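Local coordinates for protein F420-reducing hydrogenase, subunit beta (Methanothermobacter marburgensis, PDB 4OMF) that is the beta subunit of coenzyme F420-reducing hydrogenase, holds FAD and an iron-sulfur cluster, and probably passes electrons from hydrogen oxidation to coenzyme F420, at residues S14-I19 with E67-A72; G27-L32 with V130-M135; G31-A36 with A45-P50; K231-V234 with L238-T241. All coordinates share one frame; numbering follows the deposited sequence.

Contact 1 of 4, residues S14-I19 with E67-A72; sequences STDREI and ELKAAA. With FAD (flavin-adenine dinucleotide), chain R.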
# COMPACT_ATOMS: atom_id res chain seq x y z
N SER C 14 -19.47 -44.49 -1.28
CA SER C 14 -18.45 -45.11 -0.45
C SER C 14 -19.02 -46.35 0.24
O SER C 14 -20.21 -46.35 0.56
CB SER C 14 -17.94 -44.12 0.60
OG SER C 14 -17.21 -44.81 1.59
N THR C 15 -18.21 -47.38 0.46
CA THR C 15 -18.64 -48.57 1.19
C THR C 15 -18.27 -48.51 2.66
O THR C 15 -18.57 -49.43 3.44
CB THR C 15 -18.03 -49.87 0.61
OG1 THR C 15 -16.61 -49.75 0.58
CG2 THR C 15 -18.56 -50.15 -0.80
N ASP C 16 -17.57 -47.43 3.03
CA ASP C 16 -17.15 -47.22 4.41
C ASP C 16 -18.29 -46.57 5.18
O ASP C 16 -18.68 -45.45 4.90
CB ASP C 16 -15.89 -46.34 4.45
CG ASP C 16 -15.38 -46.07 5.87
OD1 ASP C 16 -16.19 -45.92 6.81
OD2 ASP C 16 -14.15 -45.99 6.05
N ARG C 17 -18.80 -47.28 6.17
CA ARG C 17 -19.92 -46.77 6.95
C ARG C 17 -19.57 -45.50 7.73
O ARG C 17 -20.43 -44.63 7.89
CB ARG C 17 -20.44 -47.86 7.89
CG ARG C 17 -21.16 -48.98 7.15
CD ARG C 17 -22.15 -49.69 8.06
NE ARG C 17 -21.80 -51.10 8.27
CZ ARG C 17 -21.03 -51.54 9.26
NH1 ARG C 17 -20.50 -50.69 10.14
NH2 ARG C 17 -20.78 -52.84 9.37
N GLU C 18 -18.35 -45.37 8.21
CA GLU C 18 -17.97 -44.11 8.86
C GLU C 18 -18.06 -42.95 7.87
O GLU C 18 -18.56 -41.87 8.20
CB GLU C 18 -16.55 -44.18 9.44
CG GLU C 18 -16.37 -45.16 10.59
CD GLU C 18 -15.00 -45.02 11.26
OE1 GLU C 18 -14.33 -43.99 11.01
OE2 GLU C 18 -14.61 -45.94 12.02
N ILE C 19 -17.60 -43.18 6.64
CA ILE C 19 -17.61 -42.11 5.65
C ILE C 19 -19.05 -41.84 5.23
O ILE C 19 -19.44 -40.69 5.07
CB ILE C 19 -16.72 -42.47 4.45
CG1 ILE C 19 -15.25 -42.47 4.90
CG2 ILE C 19 -16.92 -41.48 3.30
CD1 ILE C 19 -14.22 -42.73 3.78
N GLU C 67 -8.40 -36.58 9.71
CA GLU C 67 -8.50 -35.18 9.33
C GLU C 67 -9.34 -35.00 8.06
O GLU C 67 -10.07 -34.00 7.91
CB GLU C 67 -7.11 -34.57 9.13
CG GLU C 67 -6.39 -34.29 10.42
CD GLU C 67 -4.93 -33.88 10.20
OE1 GLU C 67 -4.31 -34.35 9.21
OE2 GLU C 67 -4.40 -33.10 11.02
N LEU C 68 -9.24 -35.97 7.15
CA LEU C 68 -10.08 -35.95 5.94
C LEU C 68 -11.54 -36.08 6.34
O LEU C 68 -12.41 -35.37 5.82
CB LEU C 68 -9.69 -37.09 5.00
CG LEU C 68 -8.34 -36.92 4.32
CD1 LEU C 68 -7.94 -38.19 3.53
CD2 LEU C 68 -8.37 -35.70 3.41
N LYS C 69 -11.81 -37.02 7.23
CA LYS C 69 -13.17 -37.25 7.70
C LYS C 69 -13.73 -36.02 8.42
O LYS C 69 -14.90 -35.69 8.29
CB LYS C 69 -13.21 -38.46 8.63
CG LYS C 69 -13.11 -39.78 7.90
CD LYS C 69 -13.18 -40.94 8.86
CE LYS C 69 -12.79 -42.24 8.18
NZ LYS C 69 -12.61 -43.33 9.19
N ALA C 70 -12.88 -35.33 9.17
CA ALA C 70 -13.33 -34.12 9.88
C ALA C 70 -13.74 -32.98 8.93
O ALA C 70 -14.44 -32.04 9.34
CB ALA C 70 -12.26 -33.63 10.85
N ALA C 71 -13.31 -33.07 7.67
CA ALA C 71 -13.61 -32.05 6.68
C ALA C 71 -14.83 -32.42 5.80
O ALA C 71 -15.28 -31.62 4.98
CB ALA C 71 -12.39 -31.81 5.78
N ALA C 72 -15.35 -33.63 5.98
CA ALA C 72 -16.44 -34.13 5.14
C ALA C 72 -17.70 -33.27 5.31
O ALA C 72 -17.88 -32.63 6.36
CB ALA C 72 -16.75 -35.58 5.46
PA FAD R . -17.57 -35.55 1.30
O1A FAD R . -18.77 -35.03 2.05
O2A FAD R . -16.92 -36.87 1.59
O5B FAD R . -16.43 -34.44 1.41
C5B FAD R . -16.81 -33.12 0.98
C4B FAD R . -15.52 -32.38 0.61
O4B FAD R . -15.86 -31.08 0.12
C3B FAD R . -14.64 -32.21 1.84
O3B FAD R . -13.28 -32.60 1.57
C2B FAD R . -14.70 -30.71 2.09
O2B FAD R . -13.44 -30.23 2.60
C1B FAD R . -15.01 -30.12 0.73
N9A FAD R . -15.72 -28.84 0.88
C8A FAD R . -16.83 -28.64 1.60
N7A FAD R . -17.24 -27.35 1.51
C5A FAD R . -16.34 -26.72 0.70
C6A FAD R . -16.16 -25.34 0.20
N6A FAD R . -17.01 -24.34 0.56
N1A FAD R . -15.12 -25.12 -0.62
C2A FAD R . -14.24 -26.08 -0.96
N3A FAD R . -14.33 -27.36 -0.53
C4A FAD R . -15.35 -27.71 0.29
N1 FAD R . -23.12 -30.44 -5.91
C2 FAD R . -23.92 -30.52 -7.04
O2 FAD R . -24.32 -31.64 -7.42
N3 FAD R . -24.29 -29.35 -7.70
C4 FAD R . -23.83 -28.12 -7.27
O4 FAD R . -24.15 -27.10 -7.91
C4X FAD R . -23.62 -27.99 -5.84
N5 FAD R . -23.25 -26.62 -5.39
C5X FAD R . -22.01 -26.62 -4.59
C6 FAD R . -21.58 -25.35 -4.18
C7 FAD R . -20.55 -25.23 -3.25
C7M FAD R . -20.06 -23.85 -2.81
C8 FAD R . -19.98 -26.39 -2.72
C8M FAD R . -18.87 -26.39 -1.70
C9 FAD R . -20.42 -27.67 -3.11
C9A FAD R . -21.51 -27.80 -3.99
N10 FAD R . -21.89 -29.08 -4.46
C10 FAD R . -23.01 -29.22 -5.27
C1' FAD R . -21.12 -30.31 -4.20
C2' FAD R . -21.61 -31.11 -3.02
O2' FAD R . -22.39 -30.43 -2.15
C3' FAD R . -20.65 -31.91 -2.50
O3' FAD R . -19.69 -31.24 -1.82
C4' FAD R . -20.13 -33.02 -3.39
O4' FAD R . -21.20 -33.83 -3.93
C5' FAD R . -19.12 -33.90 -2.64
O5' FAD R . -19.81 -34.76 -1.74
P FAD R . -19.11 -36.07 -1.15
O1P FAD R . -18.51 -36.81 -2.32
O2P FAD R . -20.08 -36.80 -0.26
O3P FAD R . -17.88 -35.44 -0.29

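Contact 2 of 4, residues G27-L32 with V130-M135; sequences GIVTGL and VGIYCM. With FAD (flavin-adenine dinucleotide), chain R; SF4 (iron/sulfur cluster), chain N.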
# COMPACT_ATOMS: atom_id res chain seq x y z
N GLY C 27 -19.82 -39.64 -0.49
CA GLY C 27 -18.54 -39.74 0.20
C GLY C 27 -17.40 -40.01 -0.77
O GLY C 27 -16.41 -40.66 -0.42
N ILE C 28 -17.55 -39.52 -1.99
CA ILE C 28 -16.55 -39.75 -3.01
C ILE C 28 -15.27 -38.98 -2.70
O ILE C 28 -14.17 -39.51 -2.85
CB ILE C 28 -17.08 -39.35 -4.40
CG1 ILE C 28 -18.42 -40.01 -4.69
CG2 ILE C 28 -16.05 -39.67 -5.49
CD1 ILE C 28 -18.45 -41.54 -4.57
N VAL C 29 -15.40 -37.74 -2.25
CA VAL C 29 -14.21 -36.96 -2.00
C VAL C 29 -13.43 -37.53 -0.84
O VAL C 29 -12.23 -37.79 -0.96
CB VAL C 29 -14.53 -35.49 -1.72
CG1 VAL C 29 -13.22 -34.71 -1.48
CG2 VAL C 29 -15.30 -34.91 -2.89
N THR C 30 -14.10 -37.73 0.29
CA THR C 30 -13.40 -38.23 1.47
C THR C 30 -12.85 -39.65 1.23
O THR C 30 -11.70 -39.95 1.58
CB THR C 30 -14.33 -38.25 2.71
OG1 THR C 30 -14.73 -36.90 3.03
CG2 THR C 30 -13.60 -38.86 3.91
N GLY C 31 -13.66 -40.51 0.63
CA GLY C 31 -13.25 -41.87 0.31
C GLY C 31 -12.06 -41.94 -0.65
O GLY C 31 -11.15 -42.74 -0.47
N LEU C 32 -12.06 -41.09 -1.66
CA LEU C 32 -11.00 -41.16 -2.66
C LEU C 32 -9.69 -40.57 -2.15
O LEU C 32 -8.61 -41.14 -2.39
CB LEU C 32 -11.42 -40.45 -3.94
CG LEU C 32 -10.55 -40.74 -5.16
CD1 LEU C 32 -10.51 -42.23 -5.49
CD2 LEU C 32 -11.10 -39.93 -6.33
N VAL C 130 -9.54 -33.42 -7.12
CA VAL C 130 -10.94 -33.84 -7.16
C VAL C 130 -11.82 -32.59 -7.28
O VAL C 130 -11.78 -31.73 -6.42
CB VAL C 130 -11.37 -34.66 -5.91
CG1 VAL C 130 -12.80 -35.19 -6.09
CG2 VAL C 130 -10.41 -35.85 -5.68
N GLY C 131 -12.63 -32.52 -8.32
CA GLY C 131 -13.49 -31.36 -8.50
C GLY C 131 -14.87 -31.66 -7.96
O GLY C 131 -15.32 -32.80 -8.05
N ILE C 132 -15.54 -30.67 -7.38
CA ILE C 132 -16.94 -30.87 -7.00
C ILE C 132 -17.81 -29.87 -7.75
O ILE C 132 -17.35 -28.77 -8.07
CB ILE C 132 -17.15 -30.76 -5.47
CG1 ILE C 132 -16.54 -29.48 -4.90
CG2 ILE C 132 -16.53 -31.98 -4.77
CD1 ILE C 132 -16.78 -29.32 -3.39
N TYR C 133 -19.04 -30.27 -8.07
CA TYR C 133 -19.94 -29.45 -8.89
C TYR C 133 -20.35 -28.20 -8.12
O TYR C 133 -20.50 -28.24 -6.90
CB TYR C 133 -21.21 -30.20 -9.32
CG TYR C 133 -21.05 -31.54 -10.00
CD1 TYR C 133 -19.81 -31.97 -10.51
CD2 TYR C 133 -22.14 -32.39 -10.12
CE1 TYR C 133 -19.69 -33.23 -11.12
CE2 TYR C 133 -22.02 -33.64 -10.73
CZ TYR C 133 -20.80 -34.05 -11.23
OH TYR C 133 -20.70 -35.29 -11.82
N CYS C 134 -20.56 -27.10 -8.84
CA CYS C 134 -20.96 -25.86 -8.19
C CYS C 134 -21.81 -24.97 -9.09
O CYS C 134 -21.47 -24.78 -10.25
CB CYS C 134 -19.71 -25.09 -7.76
SG CYS C 134 -20.12 -23.61 -6.82
N MET C 135 -22.88 -24.40 -8.54
CA MET C 135 -23.73 -23.47 -9.29
C MET C 135 -23.62 -22.03 -8.76
O MET C 135 -23.89 -21.06 -9.47
CB MET C 135 -25.19 -23.93 -9.26
CG MET C 135 -26.10 -23.12 -10.16
SD MET C 135 -25.79 -23.43 -11.91
CE MET C 135 -26.65 -24.99 -12.14
PA FAD R . -17.57 -35.55 1.30
O1A FAD R . -18.77 -35.03 2.05
O2A FAD R . -16.92 -36.87 1.59
O5B FAD R . -16.43 -34.44 1.41
C5B FAD R . -16.81 -33.12 0.98
C4B FAD R . -15.52 -32.38 0.61
O4B FAD R . -15.86 -31.08 0.12
C3B FAD R . -14.64 -32.21 1.84
O3B FAD R . -13.28 -32.60 1.57
C2B FAD R . -14.70 -30.71 2.09
O2B FAD R . -13.44 -30.23 2.60
C1B FAD R . -15.01 -30.12 0.73
N9A FAD R . -15.72 -28.84 0.88
C8A FAD R . -16.83 -28.64 1.60
N7A FAD R . -17.24 -27.35 1.51
C5A FAD R . -16.34 -26.72 0.70
C6A FAD R . -16.16 -25.34 0.20
N6A FAD R . -17.01 -24.34 0.56
N1A FAD R . -15.12 -25.12 -0.62
C2A FAD R . -14.24 -26.08 -0.96
N3A FAD R . -14.33 -27.36 -0.53
C4A FAD R . -15.35 -27.71 0.29
N1 FAD R . -23.12 -30.44 -5.91
C2 FAD R . -23.92 -30.52 -7.04
O2 FAD R . -24.32 -31.64 -7.42
N3 FAD R . -24.29 -29.35 -7.70
C4 FAD R . -23.83 -28.12 -7.27
O4 FAD R . -24.15 -27.10 -7.91
C4X FAD R . -23.62 -27.99 -5.84
N5 FAD R . -23.25 -26.62 -5.39
C5X FAD R . -22.01 -26.62 -4.59
C6 FAD R . -21.58 -25.35 -4.18
C7 FAD R . -20.55 -25.23 -3.25
C7M FAD R . -20.06 -23.85 -2.81
C8 FAD R . -19.98 -26.39 -2.72
C8M FAD R . -18.87 -26.39 -1.70
C9 FAD R . -20.42 -27.67 -3.11
C9A FAD R . -21.51 -27.80 -3.99
N10 FAD R . -21.89 -29.08 -4.46
C10 FAD R . -23.01 -29.22 -5.27
C1' FAD R . -21.12 -30.31 -4.20
C2' FAD R . -21.61 -31.11 -3.02
O2' FAD R . -22.39 -30.43 -2.15
C3' FAD R . -20.65 -31.91 -2.50
O3' FAD R . -19.69 -31.24 -1.82
C4' FAD R . -20.13 -33.02 -3.39
O4' FAD R . -21.20 -33.83 -3.93
C5' FAD R . -19.12 -33.90 -2.64
O5' FAD R . -19.81 -34.76 -1.74
P FAD R . -19.11 -36.07 -1.15
O1P FAD R . -18.51 -36.81 -2.32
O2P FAD R . -20.08 -36.80 -0.26
O3P FAD R . -17.88 -35.44 -0.29
FE1 SF4 N . -16.79 -20.55 -8.31
FE2 SF4 N . -18.31 -20.75 -10.46
FE3 SF4 N . -19.15 -19.25 -8.42
FE4 SF4 N . -19.09 -21.92 -8.10
S1 SF4 N . -20.44 -20.76 -9.59
S2 SF4 N . -18.27 -20.35 -6.60
S3 SF4 N . -17.33 -22.51 -9.40
S4 SF4 N . -17.33 -18.82 -9.74

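Contact 3 of 4, residues G31-A36 with A45-P50; sequences GLLAYA and AVVAGP. With FAD (flavin-adenine dinucleotide), chain R.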
# COMPACT_ATOMS: atom_id res chain seq x y z
N GLY C 31 -13.66 -40.51 0.63
CA GLY C 31 -13.25 -41.87 0.31
C GLY C 31 -12.06 -41.94 -0.65
O GLY C 31 -11.15 -42.74 -0.47
N LEU C 32 -12.06 -41.09 -1.66
CA LEU C 32 -11.00 -41.16 -2.66
C LEU C 32 -9.69 -40.57 -2.15
O LEU C 32 -8.61 -41.14 -2.39
CB LEU C 32 -11.42 -40.45 -3.94
CG LEU C 32 -10.55 -40.74 -5.16
CD1 LEU C 32 -10.51 -42.23 -5.49
CD2 LEU C 32 -11.10 -39.93 -6.33
N LEU C 33 -9.77 -39.45 -1.42
CA LEU C 33 -8.57 -38.86 -0.82
C LEU C 33 -8.02 -39.80 0.23
O LEU C 33 -6.80 -39.95 0.37
CB LEU C 33 -8.88 -37.49 -0.19
CG LEU C 33 -9.19 -36.39 -1.22
CD1 LEU C 33 -9.65 -35.11 -0.51
CD2 LEU C 33 -8.01 -36.12 -2.12
N ALA C 34 -8.91 -40.46 0.96
CA ALA C 34 -8.45 -41.40 2.00
C ALA C 34 -7.75 -42.59 1.37
O ALA C 34 -6.74 -43.08 1.89
CB ALA C 34 -9.62 -41.86 2.86
N TYR C 35 -8.28 -43.07 0.25
CA TYR C 35 -7.67 -44.20 -0.44
C TYR C 35 -6.29 -43.81 -0.97
O TYR C 35 -5.32 -44.56 -0.81
CB TYR C 35 -8.56 -44.67 -1.59
CG TYR C 35 -7.87 -45.68 -2.45
CD1 TYR C 35 -7.68 -46.98 -1.99
CD2 TYR C 35 -7.38 -45.35 -3.71
CE1 TYR C 35 -7.05 -47.93 -2.76
CE2 TYR C 35 -6.73 -46.30 -4.49
CZ TYR C 35 -6.57 -47.58 -4.00
OH TYR C 35 -5.94 -48.55 -4.74
N ALA C 36 -6.22 -42.65 -1.62
CA ALA C 36 -4.95 -42.16 -2.18
C ALA C 36 -3.90 -41.97 -1.09
O ALA C 36 -2.72 -42.30 -1.27
CB ALA C 36 -5.18 -40.86 -2.94
N ALA C 45 -3.66 -33.82 1.76
CA ALA C 45 -4.58 -33.13 0.88
C ALA C 45 -5.09 -31.84 1.49
O ALA C 45 -5.29 -31.77 2.69
CB ALA C 45 -5.77 -34.05 0.52
N VAL C 46 -5.32 -30.84 0.66
CA VAL C 46 -5.91 -29.59 1.16
C VAL C 46 -7.43 -29.75 1.07
O VAL C 46 -7.95 -30.17 0.03
CB VAL C 46 -5.45 -28.35 0.34
CG1 VAL C 46 -6.27 -27.12 0.76
CG2 VAL C 46 -3.95 -28.08 0.58
N VAL C 47 -8.11 -29.49 2.20
CA VAL C 47 -9.55 -29.63 2.31
C VAL C 47 -10.16 -28.46 3.08
O VAL C 47 -9.45 -27.71 3.74
CB VAL C 47 -9.95 -30.93 3.03
CG1 VAL C 47 -9.57 -32.16 2.18
CG2 VAL C 47 -9.30 -30.99 4.40
N ALA C 48 -11.49 -28.33 3.01
CA ALA C 48 -12.19 -27.30 3.78
C ALA C 48 -12.54 -27.80 5.17
O ALA C 48 -13.58 -28.41 5.36
CB ALA C 48 -13.47 -26.87 3.04
N GLY C 49 -11.66 -27.53 6.14
CA GLY C 49 -11.84 -28.05 7.49
C GLY C 49 -12.59 -27.07 8.38
O GLY C 49 -12.94 -25.98 7.95
N PRO C 50 -12.85 -27.48 9.63
CA PRO C 50 -13.60 -26.63 10.56
C PRO C 50 -12.88 -25.32 10.80
O PRO C 50 -11.65 -25.29 10.77
CB PRO C 50 -13.65 -27.47 11.85
CG PRO C 50 -13.36 -28.89 11.40
CD PRO C 50 -12.42 -28.75 10.24
PA FAD R . -17.57 -35.55 1.30
O1A FAD R . -18.77 -35.03 2.05
O2A FAD R . -16.92 -36.87 1.59
O5B FAD R . -16.43 -34.44 1.41
C5B FAD R . -16.81 -33.12 0.98
C4B FAD R . -15.52 -32.38 0.61
O4B FAD R . -15.86 -31.08 0.12
C3B FAD R . -14.64 -32.21 1.84
O3B FAD R . -13.28 -32.60 1.57
C2B FAD R . -14.70 -30.71 2.09
O2B FAD R . -13.44 -30.23 2.60
C1B FAD R . -15.01 -30.12 0.73
N9A FAD R . -15.72 -28.84 0.88
C8A FAD R . -16.83 -28.64 1.60
N7A FAD R . -17.24 -27.35 1.51
C5A FAD R . -16.34 -26.72 0.70
C6A FAD R . -16.16 -25.34 0.20
N6A FAD R . -17.01 -24.34 0.56
N1A FAD R . -15.12 -25.12 -0.62
C2A FAD R . -14.24 -26.08 -0.96
N3A FAD R . -14.33 -27.36 -0.53
C4A FAD R . -15.35 -27.71 0.29
N1 FAD R . -23.12 -30.44 -5.91
C2 FAD R . -23.92 -30.52 -7.04
O2 FAD R . -24.32 -31.64 -7.42
N3 FAD R . -24.29 -29.35 -7.70
C4 FAD R . -23.83 -28.12 -7.27
O4 FAD R . -24.15 -27.10 -7.91
C4X FAD R . -23.62 -27.99 -5.84
N5 FAD R . -23.25 -26.62 -5.39
C5X FAD R . -22.01 -26.62 -4.59
C6 FAD R . -21.58 -25.35 -4.18
C7 FAD R . -20.55 -25.23 -3.25
C7M FAD R . -20.06 -23.85 -2.81
C8 FAD R . -19.98 -26.39 -2.72
C8M FAD R . -18.87 -26.39 -1.70
C9 FAD R . -20.42 -27.67 -3.11
C9A FAD R . -21.51 -27.80 -3.99
N10 FAD R . -21.89 -29.08 -4.46
C10 FAD R . -23.01 -29.22 -5.27
C1' FAD R . -21.12 -30.31 -4.20
C2' FAD R . -21.61 -31.11 -3.02
O2' FAD R . -22.39 -30.43 -2.15
C3' FAD R . -20.65 -31.91 -2.50
O3' FAD R . -19.69 -31.24 -1.82
C4' FAD R . -20.13 -33.02 -3.39
O4' FAD R . -21.20 -33.83 -3.93
C5' FAD R . -19.12 -33.90 -2.64
O5' FAD R . -19.81 -34.76 -1.74
P FAD R . -19.11 -36.07 -1.15
O1P FAD R . -18.51 -36.81 -2.32
O2P FAD R . -20.08 -36.80 -0.26
O3P FAD R . -17.88 -35.44 -0.29

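Contact 4 of 4, residues K231-V234 with L238-T241; sequences KQAV and LFET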
# COMPACT_ATOMS: atom_id res chain seq x y z
N LYS C 231 -10.75 -45.91 -10.49
CA LYS C 231 -10.95 -47.31 -10.82
C LYS C 231 -10.25 -48.23 -9.82
O LYS C 231 -10.81 -49.27 -9.42
CB LYS C 231 -10.45 -47.63 -12.24
CG LYS C 231 -11.28 -47.06 -13.39
CD LYS C 231 -12.73 -47.54 -13.37
CE LYS C 231 -13.40 -47.41 -14.75
NZ LYS C 231 -13.51 -45.98 -15.23
N GLN C 232 -9.03 -47.86 -9.42
CA GLN C 232 -8.29 -48.59 -8.38
C GLN C 232 -9.07 -48.73 -7.08
O GLN C 232 -9.08 -49.80 -6.47
CB GLN C 232 -6.97 -47.88 -8.05
CG GLN C 232 -5.75 -48.37 -8.80
CD GLN C 232 -4.49 -47.64 -8.34
OE1 GLN C 232 -3.91 -46.87 -9.10
NE2 GLN C 232 -4.09 -47.87 -7.09
N ALA C 233 -9.70 -47.64 -6.64
CA ALA C 233 -10.44 -47.63 -5.38
C ALA C 233 -11.67 -48.52 -5.48
O ALA C 233 -12.01 -49.22 -4.53
CB ALA C 233 -10.84 -46.21 -4.99
N VAL C 234 -12.34 -48.50 -6.63
CA VAL C 234 -13.49 -49.34 -6.86
C VAL C 234 -13.08 -50.80 -6.80
O VAL C 234 -13.71 -51.61 -6.13
CB VAL C 234 -14.14 -49.07 -8.23
CG1 VAL C 234 -15.27 -50.08 -8.48
CG2 VAL C 234 -14.63 -47.63 -8.30
N LEU C 238 -13.72 -50.04 -2.24
CA LEU C 238 -13.98 -48.86 -1.44
C LEU C 238 -15.16 -48.05 -1.98
O LEU C 238 -15.68 -47.18 -1.28
CB LEU C 238 -12.74 -47.98 -1.37
CG LEU C 238 -11.57 -48.53 -0.55
CD1 LEU C 238 -10.56 -47.44 -0.41
CD2 LEU C 238 -12.00 -49.02 0.81
N PHE C 239 -15.58 -48.33 -3.21
CA PHE C 239 -16.80 -47.76 -3.77
C PHE C 239 -17.66 -48.81 -4.45
O PHE C 239 -17.16 -49.77 -5.03
CB PHE C 239 -16.50 -46.65 -4.80
CG PHE C 239 -15.79 -45.47 -4.23
CD1 PHE C 239 -14.44 -45.27 -4.47
CD2 PHE C 239 -16.47 -44.55 -3.44
CE1 PHE C 239 -13.78 -44.18 -3.94
CE2 PHE C 239 -15.81 -43.46 -2.92
CZ PHE C 239 -14.46 -43.28 -3.17
N GLU C 240 -18.97 -48.62 -4.32
CA GLU C 240 -19.98 -49.34 -5.09
C GLU C 240 -20.39 -48.41 -6.23
O GLU C 240 -20.57 -47.22 -6.01
CB GLU C 240 -21.18 -49.70 -4.20
CG GLU C 240 -22.27 -50.56 -4.85
CD GLU C 240 -23.54 -50.66 -3.98
OE1 GLU C 240 -23.50 -50.20 -2.81
OE2 GLU C 240 -24.56 -51.18 -4.48
N THR C 241 -20.52 -48.94 -7.45
CA THR C 241 -20.90 -48.10 -8.60
C THR C 241 -22.03 -48.70 -9.43
O THR C 241 -22.19 -49.92 -9.49
CB THR C 241 -19.70 -47.83 -9.56
OG1 THR C 241 -19.36 -49.02 -10.28
CG2 THR C 241 -18.49 -47.35 -8.78

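Contact 1 of 4, residues S14-I19 with E67-A72
K69 NZ donates to E18 OE1 over 2.6 Å, a short salt bridge that joins the opening turn of helix 17-22 to helix 65-70. The ammonium comes to this oxygen from above the carboxylate plane, 45° out of it. Most of the reach belongs to the lysine, whose chain is stretched throughout beyond CG (chi2 -179°). On its way it passes over I19, with K69 CE 4.1 Å from I19 CG1 and the two side chains crossing at about a right angle. D16 OD2 stays 4.4 Å from K69 NZ, too long for a salt bridge, yet its charge would be expected to favour the protonated lysine. D16 illustrates how a helix start is capped: as N-cap residue it accepts I19 N on OD1 at 3.1 Å, and E18 N more weakly on the same oxygen. Two residues earlier, S14 OG accepts D16 N at 3.0 Å in an ST turn, and the two side chains shape the passage from strand 8-14 into the helix. I19 also rests on T30 of helix 28-39. Beyond K69 the chain runs on to the FAD pocket, where A71 CB lies 3.7 Å from the adenosine ribose oxygen O2B.

Contact 2 of 4, residues G27-L32 with V130-M135
V29 is held between protein and cofactor: its CG2 lies 3.7 Å from I132 CG2, while its CB and both methyls also lie against FAD atoms. The two side chains meet at about a right angle. I132 has CG1 between its backbone N and carbonyl carbon (chi1 51°), which carries CD1 to the ribityl oxygen O3' of FAD, 3.8 Å away. Two residues back along the strand, V130 sets CG1 against V29 CG2 at 4.1 Å and CG2 against L32 CD2 at 4.2 Å. Helix 28-32 runs antiparallel to strand 130-132 (169°), and its N terminus illustrates phosphate binding by a helix start: G27 N donates to O2P, V29 N to O1P and I28 N weakly to O1P. The second phosphate is held by T30, whose N and OG1 both donate to O2A, the hydroxyl at 2.6 Å. Beyond the end of the strand the chain runs on past the flavin to the iron-sulfur cluster, where C134 SG binds an iron, FE4, at 2.4 Å and lies 3.5 Å from flavin C6.

Contact 3 of 4, residues G31-A36 with A45-P50
Apolar contact between the segments rests on a single leucine. L33 points from its helix toward the strand, CG standing beside its backbone N (chi1 -69°), and its two methyls divide the work: CD2 meets A45 CB at 4.0 Å, and CD1 meets V47 CG1, also at 4.0 Å. The side chains of L33 and V47 run past each other in opposed senses, and the terminal methyls CD1 and CG1 meet. The strand's alternation makes this possible, since A45 and V47 face the helix while V46 turns its side chain from it.

Polar contact here belongs to the cofactor. A48 N donates to the ribose hydroxyl O2B of FAD at 2.8 Å, so the hydroxyl accepts from this amide and gives only a weak bond, O2B to A48 O at 3.3 Å, back to the carbonyl of the same residue. Van der Waals contact completes the seat: V47 CG1 lies 3.8 Å from O3B, and A48 CB is 3.4 Å from the adenine atom C4A. V47 thus serves the leucine and the ribose with the same methyl.

Helix 28-39 leads into strand 44-51 and packs on the face of the mixed sheet. Strand 44-51 runs between strands 56-62 and 97-101, L68 of helix 65-70 covers L33, A34 and V47, and on the other flank of the helix L32 and Y35 pack on A233 of helix 224-235.

Contact 4 of 4, residues K231-V234 with L238-T241
The tight reversal from helix 224-235 into strand 239-243, an outermost strand of the large mixed sheet, folds the strand back against the last turns of the helix. Its one hydrogen bond between the segments runs from L238 N to A233 O, 3.0 Å long and fairly straight at 160°, with the donor tilted 23° from the carbonyl plane. The bond spans five residues where a helix would span four, as the chain leaves the helix. L238 CB also approaches this oxygen, at 3.5 Å from A233 O.

Beside this bond the apolar side chains close up. A233 CB meets the edge of the F239 ring near its plane, 3.7 Å from CE1, and V234 N lies along the same rim. With chi1 at 175°, V234 has CG2 beside its backbone N, where it meets T241 CG2 tip to tip at 3.9 Å and F239 CB at 4.1 Å; V234 CG1 lies 3.9 Å from F239 O. The F239 ring also meets that of F230 and touches I28, while L238 and E240 bond through their backbones to T15 and R13 of the neighbouring strand region.

The chemistry is therefore mostly apolar. F239 N is buried with no partner in the model, so the reversal carries an unpaired polar group among its apolar contacts, and between helix and strand it relies on the L238 N to A233 O bond for polar anchoring.

Following the chain from the N terminus, contact 1 opens at 14-19 and closes a loop at 67-72. Contact 3, joining 31-36 to 45-50, lies wholly within that loop. Contact 2 starts there too, at 27-32, but closes only at 130-135, so it crosses contact 1; it shares G31 and L32 with contact 3, and helix 28-39 thereby packs on two strands of one sheet. Contacts 1, 2 and 3 all reach FAD. Contact 4 forms a short reversal much later in the sequence, yet returns to the beginning: the F239 ring lies against G31 and L32, Q232 NE2 bonds to Y35 OH, and a backbone bond ties it to segment 14-19.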